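Local atomic coordinates of unknown protein (Arabidopsis thaliana, PDB entry 2GM3), a protein that binds AMP in a universal stress protein fold and forms homohexamers, though its role in the cell is not established. Residues L128-R133 / V158-R163; V8-N13 / I48-V53; K18-P23 / G85-E90; D114-E119 / A148-H153. One frame throughout, in Å; residues are numbered along the deposited sequence.

Contact 1. Residues L128-R133 / V158-R163. With AMP (adenosine monophosphate), chain G.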
# COMPACT_ATOMS: atom_id res chain seq x y z
N LEU A 128 4.22 -4.93 -0.55
CA LEU A 128 3.27 -5.83 -1.18
C LEU A 128 2.14 -5.03 -1.81
O LEU A 128 1.53 -4.17 -1.15
CB LEU A 128 2.70 -6.77 -0.09
CG LEU A 128 1.54 -7.71 -0.40
CD1 LEU A 128 1.91 -8.62 -1.58
CD2 LEU A 128 1.15 -8.52 0.79
N VAL A 129 1.87 -5.28 -3.08
CA VAL A 129 0.70 -4.72 -3.74
C VAL A 129 -0.37 -5.82 -3.92
O VAL A 129 -0.08 -6.90 -4.46
CB VAL A 129 1.05 -4.16 -5.12
CG1 VAL A 129 -0.18 -3.61 -5.78
CG2 VAL A 129 2.13 -3.08 -5.03
N VAL A 130 -1.58 -5.55 -3.45
CA VAL A 130 -2.70 -6.41 -3.67
C VAL A 130 -3.79 -5.54 -4.20
O VAL A 130 -3.92 -4.36 -3.81
CB VAL A 130 -3.19 -7.14 -2.35
CG1 VAL A 130 -2.14 -8.16 -1.88
CG2 VAL A 130 -3.46 -6.13 -1.23
N GLY A 131 -4.57 -6.10 -5.12
CA GLY A 131 -5.81 -5.51 -5.53
C GLY A 131 -6.79 -5.75 -4.39
O GLY A 131 -6.44 -6.41 -3.41
N SER A 132 -8.00 -5.20 -4.51
CA SER A 132 -9.01 -5.39 -3.51
C SER A 132 -10.36 -5.17 -4.14
O SER A 132 -10.53 -4.24 -4.93
CB SER A 132 -8.81 -4.42 -2.35
OG SER A 132 -9.96 -4.41 -1.52
N ARG A 133 -11.32 -6.03 -3.82
CA ARG A 133 -12.64 -5.91 -4.37
C ARG A 133 -13.42 -4.95 -3.50
O ARG A 133 -14.49 -4.52 -3.88
CB ARG A 133 -13.32 -7.27 -4.45
CG ARG A 133 -12.64 -8.19 -5.47
CD ARG A 133 -13.12 -9.58 -5.35
NE ARG A 133 -12.62 -10.20 -4.14
CZ ARG A 133 -13.00 -11.41 -3.69
NH1 ARG A 133 -13.93 -12.11 -4.32
NH2 ARG A 133 -12.47 -11.90 -2.57
N VAL A 158 1.92 -2.60 2.85
CA VAL A 158 0.94 -3.14 1.95
C VAL A 158 0.21 -1.99 1.25
O VAL A 158 -0.24 -1.07 1.90
CB VAL A 158 -0.10 -4.09 2.69
CG1 VAL A 158 -1.00 -4.75 1.68
CG2 VAL A 158 0.61 -5.18 3.48
N MSE A 159 0.13 -2.07 -0.06
CA MSE A 159 -0.56 -1.12 -0.86
C MSE A 159 -1.78 -1.86 -1.34
O MSE A 159 -1.65 -2.89 -2.01
CB MSE A 159 0.31 -0.79 -2.08
CG MSE A 159 -0.38 0.10 -3.09
SE MSE A 159 -0.56 1.89 -2.37
CE MSE A 159 1.09 2.48 -2.86
N THR A 160 -2.97 -1.37 -0.98
CA THR A 160 -4.21 -1.96 -1.46
C THR A 160 -4.82 -1.01 -2.47
O THR A 160 -5.07 0.16 -2.16
CB THR A 160 -5.27 -2.22 -0.34
OG1 THR A 160 -5.48 -1.02 0.38
CG2 THR A 160 -4.78 -3.19 0.64
N ILE A 161 -5.05 -1.53 -3.69
CA ILE A 161 -5.62 -0.77 -4.78
C ILE A 161 -6.93 -1.39 -5.18
O ILE A 161 -6.97 -2.58 -5.45
CB ILE A 161 -4.65 -0.76 -6.01
CG1 ILE A 161 -3.29 -0.17 -5.60
CG2 ILE A 161 -5.25 0.02 -7.22
CD1 ILE A 161 -2.14 -0.82 -6.18
N LYS A 162 -7.98 -0.58 -5.18
CA LYS A 162 -9.33 -0.98 -5.55
C LYS A 162 -9.54 -0.66 -6.99
O LYS A 162 -8.80 0.12 -7.56
CB LYS A 162 -10.38 -0.24 -4.74
CG LYS A 162 -10.46 -0.70 -3.29
CD LYS A 162 -11.23 0.35 -2.45
CE LYS A 162 -11.04 0.12 -0.94
NZ LYS A 162 -10.93 1.46 -0.20
N ARG A 163 -10.55 -1.26 -7.60
CA ARG A 163 -10.81 -1.13 -9.02
C ARG A 163 -11.47 0.20 -9.30
O ARG A 163 -12.06 0.79 -8.40
CB ARG A 163 -11.72 -2.27 -9.49
CG ARG A 163 -11.02 -3.65 -9.41
CD ARG A 163 -11.98 -4.80 -9.49
NE ARG A 163 -12.97 -4.70 -8.44
CZ ARG A 163 -13.80 -5.67 -8.13
NH1 ARG A 163 -13.73 -6.82 -8.80
NH2 ARG A 163 -14.69 -5.47 -7.17
P AMP G . -9.72 -9.36 -2.03
O1P AMP G . -9.87 -10.77 -1.93
O2P AMP G . -10.68 -8.70 -2.94
O3P AMP G . -9.56 -8.62 -0.79
O5' AMP G . -8.32 -9.06 -2.74
C5' AMP G . -8.11 -9.46 -4.08
C4' AMP G . -6.62 -9.46 -4.27
O4' AMP G . -5.96 -10.50 -3.48
C3' AMP G . -6.22 -9.73 -5.70
O3' AMP G . -6.30 -8.47 -6.43
C2' AMP G . -4.78 -10.16 -5.51
O2' AMP G . -3.95 -9.00 -5.42
C1' AMP G . -4.80 -10.91 -4.18
N9 AMP G . -5.08 -12.34 -4.45
C8 AMP G . -6.27 -12.98 -4.40
N7 AMP G . -6.10 -14.27 -4.72
C5 AMP G . -4.79 -14.46 -4.94
C6 AMP G . -3.99 -15.56 -5.28
N6 AMP G . -4.48 -16.77 -5.48
N1 AMP G . -2.69 -15.37 -5.43
C2 AMP G . -2.11 -14.19 -5.27
N3 AMP G . -2.82 -13.12 -4.94
C4 AMP G . -4.15 -13.23 -4.77
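A parallel strand pair forms this contact, Leu128-Gly131 beside Val158-Ile161, and it leads to the AMP phosphate. Met159 N gives a nearly straight bond to Leu128 O (2.7 Å). Val130 grips the second strand twice: its N reaches Met159 O and its O takes Ile161 N, each bond 3.0 Å long. On the face towards helix 25-39, Val129 CG1 meets Ile161 CD1 at 3.4 Å. On the face towards helix 146-153, Val130 CG2 and Thr160 CG2 lie side by side. Strand 158-162 is one of the two outer strands of the five-stranded parallel sheet within the chain, and an antiparallel ladder continues the sheet into the second subunit. At Gly131 and beyond, the backbone meets the nucleotide. Gly131 N bonds to AMP O2' (3.0 Å) and Arg133 N to O2P. The Arg133 chain bends at chi3 (-71°), which turns its edge to the phosphate: NE meets O2P at 2.7 Å and NH2 meets O1P at 2.9 Å. Arg133 CG in turn lies 3.4 Å above the plane of the Arg163 guanidinium. The two guanidinium planes are 75° apart, and Arg163 NH1 bonds to Asp174 O and forms a salt bridge with Asp175.

Contact 2. Residues V8-N13 / I48-V53. With AMP (adenosine monophosphate), chain G.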
# COMPACT_ATOMS: atom_id res chain seq x y z
N VAL A 8 8.98 -4.73 -5.28
CA VAL A 8 7.56 -4.64 -5.17
C VAL A 8 6.96 -6.02 -5.43
O VAL A 8 6.97 -6.50 -6.57
CB VAL A 8 7.05 -3.67 -6.23
CG1 VAL A 8 5.54 -3.41 -6.05
CG2 VAL A 8 7.84 -2.38 -6.18
N MSE A 9 6.41 -6.64 -4.37
CA MSE A 9 5.70 -7.92 -4.54
C MSE A 9 4.26 -7.65 -4.95
O MSE A 9 3.59 -6.85 -4.30
CB MSE A 9 5.71 -8.73 -3.26
CG MSE A 9 5.17 -10.15 -3.51
SE MSE A 9 5.54 -11.35 -2.06
CE MSE A 9 3.82 -11.68 -1.63
N VAL A 10 3.81 -8.29 -6.02
CA VAL A 10 2.46 -8.05 -6.56
C VAL A 10 1.75 -9.38 -6.59
O VAL A 10 2.19 -10.29 -7.25
CB VAL A 10 2.50 -7.46 -7.97
CG1 VAL A 10 1.10 -7.25 -8.48
CG2 VAL A 10 3.27 -6.13 -8.00
N ALA A 11 0.66 -9.49 -5.84
CA ALA A 11 -0.06 -10.72 -5.69
C ALA A 11 -1.09 -10.76 -6.81
O ALA A 11 -1.98 -9.90 -6.87
CB ALA A 11 -0.73 -10.74 -4.32
N VAL A 12 -0.99 -11.74 -7.70
CA VAL A 12 -1.84 -11.81 -8.89
C VAL A 12 -2.65 -13.09 -8.91
O VAL A 12 -2.18 -14.17 -8.51
CB VAL A 12 -1.04 -11.65 -10.21
CG1 VAL A 12 -0.24 -10.31 -10.23
CG2 VAL A 12 -0.10 -12.79 -10.44
N ASN A 13 -3.91 -12.96 -9.33
CA ASN A 13 -4.78 -14.11 -9.44
C ASN A 13 -5.64 -14.04 -10.70
O ASN A 13 -5.66 -13.01 -11.40
CB ASN A 13 -5.65 -14.22 -8.20
CG ASN A 13 -6.58 -13.05 -8.04
OD1 ASN A 13 -6.20 -11.87 -8.23
ND2 ASN A 13 -7.81 -13.35 -7.70
N ILE A 48 9.78 -5.95 -9.86
CA ILE A 48 8.48 -6.49 -9.56
C ILE A 48 8.59 -7.99 -9.27
O ILE A 48 9.20 -8.74 -10.05
CB ILE A 48 7.55 -6.24 -10.71
CG1 ILE A 48 7.56 -4.75 -11.07
CG2 ILE A 48 6.16 -6.76 -10.39
CD1 ILE A 48 7.18 -3.73 -9.96
N LEU A 49 8.05 -8.40 -8.14
CA LEU A 49 8.04 -9.81 -7.77
C LEU A 49 6.58 -10.29 -7.86
O LEU A 49 5.76 -9.89 -7.08
CB LEU A 49 8.64 -10.02 -6.36
CG LEU A 49 10.01 -9.42 -6.16
CD1 LEU A 49 10.36 -9.41 -4.72
CD2 LEU A 49 11.07 -10.20 -6.92
N LEU A 50 6.28 -11.10 -8.87
CA LEU A 50 4.92 -11.51 -9.14
C LEU A 50 4.65 -12.85 -8.51
O LEU A 50 5.28 -13.83 -8.85
CB LEU A 50 4.69 -11.60 -10.63
CG LEU A 50 4.79 -10.32 -11.44
CD1 LEU A 50 5.14 -10.67 -12.84
CD2 LEU A 50 3.40 -9.54 -11.37
N LEU A 51 3.72 -12.88 -7.55
CA LEU A 51 3.38 -14.12 -6.92
C LEU A 51 1.92 -14.51 -7.20
O LEU A 51 0.99 -13.71 -6.97
CB LEU A 51 3.65 -14.03 -5.44
CG LEU A 51 3.00 -15.12 -4.58
CD1 LEU A 51 3.69 -16.47 -4.70
CD2 LEU A 51 3.00 -14.65 -3.13
N HIS A 52 1.74 -15.75 -7.66
CA HIS A 52 0.42 -16.35 -7.77
C HIS A 52 0.30 -17.47 -6.79
O HIS A 52 1.15 -18.36 -6.73
CB HIS A 52 0.16 -16.91 -9.17
CG HIS A 52 -1.14 -17.63 -9.28
ND1 HIS A 52 -2.35 -16.98 -9.19
CD2 HIS A 52 -1.42 -18.94 -9.46
CE1 HIS A 52 -3.33 -17.86 -9.33
NE2 HIS A 52 -2.79 -19.06 -9.51
N VAL A 53 -0.76 -17.46 -6.00
CA VAL A 53 -1.00 -18.60 -5.13
C VAL A 53 -2.03 -19.52 -5.76
O VAL A 53 -3.12 -19.11 -6.08
CB VAL A 53 -1.35 -18.18 -3.71
CG1 VAL A 53 -1.39 -19.39 -2.76
CG2 VAL A 53 -0.30 -17.24 -3.21
P AMP G . -9.72 -9.36 -2.03
O1P AMP G . -9.87 -10.77 -1.93
O2P AMP G . -10.68 -8.70 -2.94
O3P AMP G . -9.56 -8.62 -0.79
O5' AMP G . -8.32 -9.06 -2.74
C5' AMP G . -8.11 -9.46 -4.08
C4' AMP G . -6.62 -9.46 -4.27
O4' AMP G . -5.96 -10.50 -3.48
C3' AMP G . -6.22 -9.73 -5.70
O3' AMP G . -6.30 -8.47 -6.43
C2' AMP G . -4.78 -10.16 -5.51
O2' AMP G . -3.95 -9.00 -5.42
C1' AMP G . -4.80 -10.91 -4.18
N9 AMP G . -5.08 -12.34 -4.45
C8 AMP G . -6.27 -12.98 -4.40
N7 AMP G . -6.10 -14.27 -4.72
C5 AMP G . -4.79 -14.46 -4.94
C6 AMP G . -3.99 -15.56 -5.28
N6 AMP G . -4.48 -16.77 -5.48
N1 AMP G . -2.69 -15.37 -5.43
C2 AMP G . -2.11 -14.19 -5.27
N3 AMP G . -2.82 -13.12 -4.94
C4 AMP G . -4.15 -13.23 -4.77
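Val12 O is held by the imidazole of His52: ND1 donates to it over 2.9 Å. The oxygen lies almost in the ring plane, 5° out of it. AMP C2 lies 3.2 Å from Val12 O. The His52 ring reaches this spot because its CG stands anti to the backbone N (chi1 175°), alongside Val12 and Asn13. A phenylalanine here would have no N-H for Val12 O, which would probably leave that carbonyl without its donor and the turn beside the adenine less firmly placed. Before this point the strands are paired in parallel. Leu49 N bonds to Val8 O, Val10 N to Leu49 O, Leu51 N to Val10 O and Val12 N to Leu51 O. The side chains of Met9 and Leu51 cross, Met9 CE meeting Leu51 CD2 at 3.4 Å, while Ile48 CD1 lies against Val8 CB. Ala11 and Val53 bind the nucleotide. Val53 N donates to AMP N1 (2.9 Å) and Val53 O accepts from N6 (2.8 Å), a pair of bonds that reads an adenine. Ala11 O takes the ribose O2' at 2.6 Å. Helix 25-39 links the two strands as a beta-alpha-beta unit. Strands 127-132 and 102-109 flank the pair, helix 81-99 packs on Val12, Leu50 and His52, and helix 112-123 packs on Met9, Leu49 and Val53.

Contact 3. Residues K18-P23 / G85-E90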
# COMPACT_ATOMS: atom_id res chain seq x y z
N LYS A 18 -14.11 -13.07 -16.14
CA LYS A 18 -13.40 -12.96 -17.42
C LYS A 18 -12.95 -14.36 -17.79
O LYS A 18 -12.46 -15.09 -16.94
CB LYS A 18 -12.18 -12.03 -17.31
CG LYS A 18 -12.51 -10.57 -16.98
CD LYS A 18 -11.48 -9.58 -17.51
CE LYS A 18 -12.16 -8.58 -18.50
NZ LYS A 18 -11.17 -7.72 -19.25
N ASP A 19 -13.12 -14.72 -19.06
CA ASP A 19 -12.56 -15.98 -19.54
C ASP A 19 -11.05 -16.12 -19.23
O ASP A 19 -10.30 -15.16 -19.08
CB ASP A 19 -12.89 -16.21 -21.02
CG ASP A 19 -14.15 -17.06 -21.20
OD1 ASP A 19 -14.64 -17.61 -20.19
OD2 ASP A 19 -14.66 -17.19 -22.35
N TYR A 20 -10.65 -17.37 -19.11
CA TYR A 20 -9.29 -17.73 -18.82
C TYR A 20 -8.46 -17.52 -20.11
O TYR A 20 -8.99 -17.64 -21.23
CB TYR A 20 -9.36 -19.20 -18.28
CG TYR A 20 -8.61 -20.30 -19.00
CD1 TYR A 20 -9.06 -20.80 -20.21
CD2 TYR A 20 -7.45 -20.89 -18.44
CE1 TYR A 20 -8.38 -21.81 -20.87
CE2 TYR A 20 -6.75 -21.92 -19.09
CZ TYR A 20 -7.22 -22.36 -20.31
OH TYR A 20 -6.58 -23.39 -21.01
N PRO A 21 -7.16 -17.21 -19.94
CA PRO A 21 -6.45 -17.02 -18.69
C PRO A 21 -6.24 -15.59 -18.14
O PRO A 21 -5.17 -15.26 -17.58
CB PRO A 21 -5.13 -17.81 -18.92
CG PRO A 21 -5.16 -18.19 -20.46
CD PRO A 21 -6.23 -17.32 -21.07
N ASN A 22 -7.30 -14.78 -18.23
CA ASN A 22 -7.25 -13.41 -17.77
C ASN A 22 -6.96 -13.25 -16.29
O ASN A 22 -7.49 -14.04 -15.48
CB ASN A 22 -8.56 -12.75 -18.11
CG ASN A 22 -8.78 -12.77 -19.55
OD1 ASN A 22 -7.87 -12.45 -20.30
ND2 ASN A 22 -9.94 -13.21 -19.98
N PRO A 23 -6.13 -12.25 -15.94
CA PRO A 23 -5.96 -11.85 -14.52
C PRO A 23 -7.26 -11.30 -13.97
O PRO A 23 -8.10 -10.83 -14.72
CB PRO A 23 -4.95 -10.72 -14.60
CG PRO A 23 -5.16 -10.15 -16.05
CD PRO A 23 -5.34 -11.40 -16.86
N GLY A 85 -2.26 -20.81 -13.57
CA GLY A 85 -1.20 -20.10 -12.89
C GLY A 85 -0.11 -19.53 -13.80
O GLY A 85 0.22 -18.32 -13.71
N LEU A 86 0.47 -20.38 -14.64
CA LEU A 86 1.60 -19.99 -15.46
C LEU A 86 1.19 -18.91 -16.48
O LEU A 86 1.89 -17.93 -16.67
CB LEU A 86 2.24 -21.23 -16.16
CG LEU A 86 2.88 -22.27 -15.24
CD1 LEU A 86 3.32 -23.53 -15.97
CD2 LEU A 86 4.07 -21.69 -14.49
N HIS A 87 0.04 -19.10 -17.12
CA HIS A 87 -0.49 -18.16 -18.13
C HIS A 87 -0.66 -16.77 -17.50
O HIS A 87 -0.44 -15.74 -18.10
CB HIS A 87 -1.88 -18.59 -18.60
CG HIS A 87 -1.88 -19.58 -19.73
ND1 HIS A 87 -1.11 -19.42 -20.86
CD2 HIS A 87 -2.60 -20.71 -19.91
CE1 HIS A 87 -1.34 -20.43 -21.69
NE2 HIS A 87 -2.25 -21.22 -21.14
N LEU A 88 -1.08 -16.80 -16.25
CA LEU A 88 -1.24 -15.62 -15.48
C LEU A 88 0.09 -14.87 -15.29
O LEU A 88 0.18 -13.66 -15.55
CB LEU A 88 -1.81 -16.03 -14.13
CG LEU A 88 -2.56 -15.06 -13.26
CD1 LEU A 88 -3.59 -14.32 -14.11
CD2 LEU A 88 -3.23 -15.89 -12.22
N LEU A 89 1.10 -15.59 -14.82
CA LEU A 89 2.46 -15.08 -14.67
C LEU A 89 3.02 -14.52 -15.96
O LEU A 89 3.63 -13.46 -15.96
CB LEU A 89 3.36 -16.21 -14.23
CG LEU A 89 3.66 -16.24 -12.74
CD1 LEU A 89 2.53 -15.76 -11.86
CD2 LEU A 89 4.15 -17.63 -12.42
N GLU A 90 2.82 -15.25 -17.05
CA GLU A 90 3.30 -14.84 -18.34
C GLU A 90 2.67 -13.52 -18.82
O GLU A 90 3.35 -12.69 -19.45
CB GLU A 90 3.05 -15.96 -19.36
CG GLU A 90 3.68 -15.69 -20.70
CD GLU A 90 3.51 -16.83 -21.68
OE1 GLU A 90 2.72 -17.77 -21.44
OE2 GLU A 90 4.18 -16.78 -22.73
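The ring of Pro21 sits over one face of the His87 imidazole. Pro21 CG is 3.9 Å from the ring centroid and 29° off the ring normal, which makes this a CH-pi contact. The two side chains cross at an angle, and their roots also meet: Pro21 CB is 3.4 Å from His87 CB. Both residues send their CB towards the opposing segment. The peptide bond before Pro21 is cis, and it places the proline next to the ring of Tyr20. Pro21 CG lies 4.1 Å above the Tyr20 plane, near the rim, so the same carbon touches two aromatic groups. Tyr20 itself comes near His87 only at CE2, obliquely. Its hydroxyl is bonded to Arg78 O.

Leu88 makes the second half of the contact. A chi1 of -158° sets its CG beside its own carbonyl carbon and brings the CD1 branch round to the loop. CD1 presses on Pro23 CA at 3.4 Å and lies 3.9 Å from Pro21 O. The methyl thus meets the backbone of the loop as much as its side chains. No hydrogen bond crosses between the segments. Pro23 also packs on Phe91 and Phe92, further along helix 81-99.

The segment 18-23 belongs to the loop that follows strand 6-11 and leads into helix 25-39. In this nucleotide-binding fold of the HUP clan that loop runs beside the ligand. Pro23 lies near Cys27 and Leu88 near Val12, both AMP-binding residues. The contact joins helix 81-99 to this loop one layer back from AMP, the Leu88 side chain lying about 7 Å from the nucleotide.

Contact 4. Residues D114-E119 / A148-H153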
# COMPACT_ATOMS: atom_id res chain seq x y z
N ASP A 114 -2.55 -16.76 3.48
CA ASP A 114 -1.49 -17.32 4.30
C ASP A 114 -0.16 -17.34 3.54
O ASP A 114 0.89 -16.94 4.06
CB ASP A 114 -1.84 -18.77 4.75
CG ASP A 114 -2.81 -18.82 5.95
OD1 ASP A 114 -2.94 -17.80 6.68
OD2 ASP A 114 -3.42 -19.90 6.19
N VAL A 115 -0.22 -17.81 2.29
CA VAL A 115 0.98 -17.99 1.47
C VAL A 115 1.60 -16.65 1.10
O VAL A 115 2.82 -16.50 1.18
CB VAL A 115 0.71 -18.83 0.19
CG1 VAL A 115 1.85 -18.73 -0.76
CG2 VAL A 115 0.48 -20.27 0.56
N ILE A 116 0.77 -15.70 0.72
CA ILE A 116 1.25 -14.34 0.43
C ILE A 116 2.06 -13.83 1.61
O ILE A 116 3.18 -13.33 1.41
CB ILE A 116 0.11 -13.34 0.16
CG1 ILE A 116 -0.64 -13.72 -1.11
CG2 ILE A 116 0.67 -11.89 0.09
CD1 ILE A 116 -1.85 -12.86 -1.35
N CYS A 117 1.52 -13.99 2.82
CA CYS A 117 2.22 -13.58 4.03
C CYS A 117 3.48 -14.39 4.29
O CYS A 117 4.48 -13.83 4.76
CB CYS A 117 1.29 -13.61 5.25
SG CYS A 117 0.08 -12.27 5.18
N GLN A 118 3.45 -15.69 4.03
CA GLN A 118 4.65 -16.50 4.21
C GLN A 118 5.71 -16.04 3.21
O GLN A 118 6.90 -15.95 3.53
CB GLN A 118 4.37 -17.98 3.99
CG GLN A 118 3.54 -18.66 5.07
CD GLN A 118 3.23 -20.11 4.68
OE1 GLN A 118 2.54 -20.36 3.69
NE2 GLN A 118 3.78 -21.06 5.43
N GLU A 119 5.27 -15.70 2.01
CA GLU A 119 6.19 -15.30 0.96
C GLU A 119 6.80 -13.94 1.25
O GLU A 119 8.02 -13.74 1.04
CB GLU A 119 5.51 -15.37 -0.40
CG GLU A 119 5.28 -16.83 -0.85
CD GLU A 119 6.56 -17.49 -1.34
OE1 GLU A 119 7.15 -18.32 -0.58
OE2 GLU A 119 7.01 -17.17 -2.46
N ALA A 148 -7.52 -7.77 2.91
CA ALA A 148 -7.64 -7.36 4.31
C ALA A 148 -6.72 -8.19 5.22
O ALA A 148 -6.19 -7.67 6.19
CB ALA A 148 -9.09 -7.49 4.80
N PHE A 149 -6.57 -9.47 4.93
CA PHE A 149 -5.65 -10.32 5.69
C PHE A 149 -4.21 -9.87 5.52
O PHE A 149 -3.47 -9.80 6.49
CB PHE A 149 -5.79 -11.78 5.27
CG PHE A 149 -5.04 -12.74 6.15
CD1 PHE A 149 -5.64 -13.26 7.31
CD2 PHE A 149 -3.75 -13.15 5.82
CE1 PHE A 149 -4.96 -14.18 8.12
CE2 PHE A 149 -3.07 -14.06 6.63
CZ PHE A 149 -3.67 -14.58 7.77
N CYS A 150 -3.84 -9.55 4.29
CA CYS A 150 -2.49 -9.08 4.02
C CYS A 150 -2.12 -7.77 4.76
O CYS A 150 -1.06 -7.68 5.41
CB CYS A 150 -2.27 -8.97 2.51
SG CYS A 150 -2.35 -10.63 1.71
N VAL A 151 -3.02 -6.79 4.70
CA VAL A 151 -2.84 -5.50 5.32
C VAL A 151 -2.62 -5.69 6.81
O VAL A 151 -1.77 -5.04 7.42
CB VAL A 151 -4.10 -4.62 5.10
CG1 VAL A 151 -4.15 -3.43 6.06
CG2 VAL A 151 -4.19 -4.21 3.63
N LYS A 152 -3.38 -6.62 7.38
CA LYS A 152 -3.35 -6.88 8.79
C LYS A 152 -2.07 -7.67 9.16
O LYS A 152 -1.44 -7.42 10.19
CB LYS A 152 -4.64 -7.60 9.17
CG LYS A 152 -4.75 -8.11 10.58
CD LYS A 152 -6.18 -8.63 10.84
CE LYS A 152 -6.22 -9.47 12.15
NZ LYS A 152 -7.59 -9.82 12.64
N HIS A 153 -1.65 -8.60 8.31
CA HIS A 153 -0.64 -9.54 8.74
C HIS A 153 0.72 -9.47 8.05
O HIS A 153 1.73 -9.81 8.65
CB HIS A 153 -1.18 -10.97 8.70
CG HIS A 153 -2.18 -11.27 9.77
ND1 HIS A 153 -1.86 -11.29 11.11
CD2 HIS A 153 -3.50 -11.58 9.69
CE1 HIS A 153 -2.94 -11.59 11.82
NE2 HIS A 153 -3.95 -11.76 10.98
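Apolar packing joins Ile116 to Cys150. The thiol sulfur Cys150 SG rests against two methyls of the isoleucine, 3.7 Å from CG2 and 3.8 Å from CD1. Ile116 also touches AMP, so this packing backs the ligand pocket. Cys117 SG reaches across to His153 CB at 4.0 Å.

A sulfur-aromatic contact comes next. Cys117 SG is 5.0 Å from the centroid of the Phe149 ring and 69° off its normal, an oblique approach in which CE2 is the nearest ring atom. The first torsion of Phe149, chi1 -171°, extends the side chain away from its own backbone N and swings the ring towards helix 112-123. Within the same helix, His153 CD2 lies 3.4 Å above one face of the ring. With alanine in place of Phe149, the ring would be gone and a gap would probably open between helix 146-153 and the pair Cys117 and Asp114, leaving the sulfur without its aromatic partner.

The polar approach is that of Asp114, whose OD1 comes to 3.5 Å from Phe149 CZ. OD2 of Asp114 lies close to Asp111, which would probably raise the affinity of one of the two for a proton.

No hydrogen bond links the segments, and the two sulfurs, Cys117 SG and Cys150 SG, are 4.5 Å apart, too far for a disulfide. The helices, 34° apart in direction, are held here by shape and by weak sulfur and ring contacts.

Contacts 1 and 2 lie in one parallel sheet, with centres 11 Å apart. Strands 6-11 and 127-132 are neighbours there, and both contacts touch AMP. Contact 4 packs the two helices on one face of that sheet, its centre about 12 Å from each of theirs; Leu128 and Ala11 meet Ile116. Contact 3 is across the chain's centre, 18 Å from contact 1 and 22 Å from contact 4, centre to centre, but it touches contact 2 through His52 and Leu88. Along the chain, contacts 2 and 3 alternate in their segments, and so do contacts 1 and 4. The nucleotide site is thus built from both halves of the chain. Contacts 1 and 4 reach the second subunit.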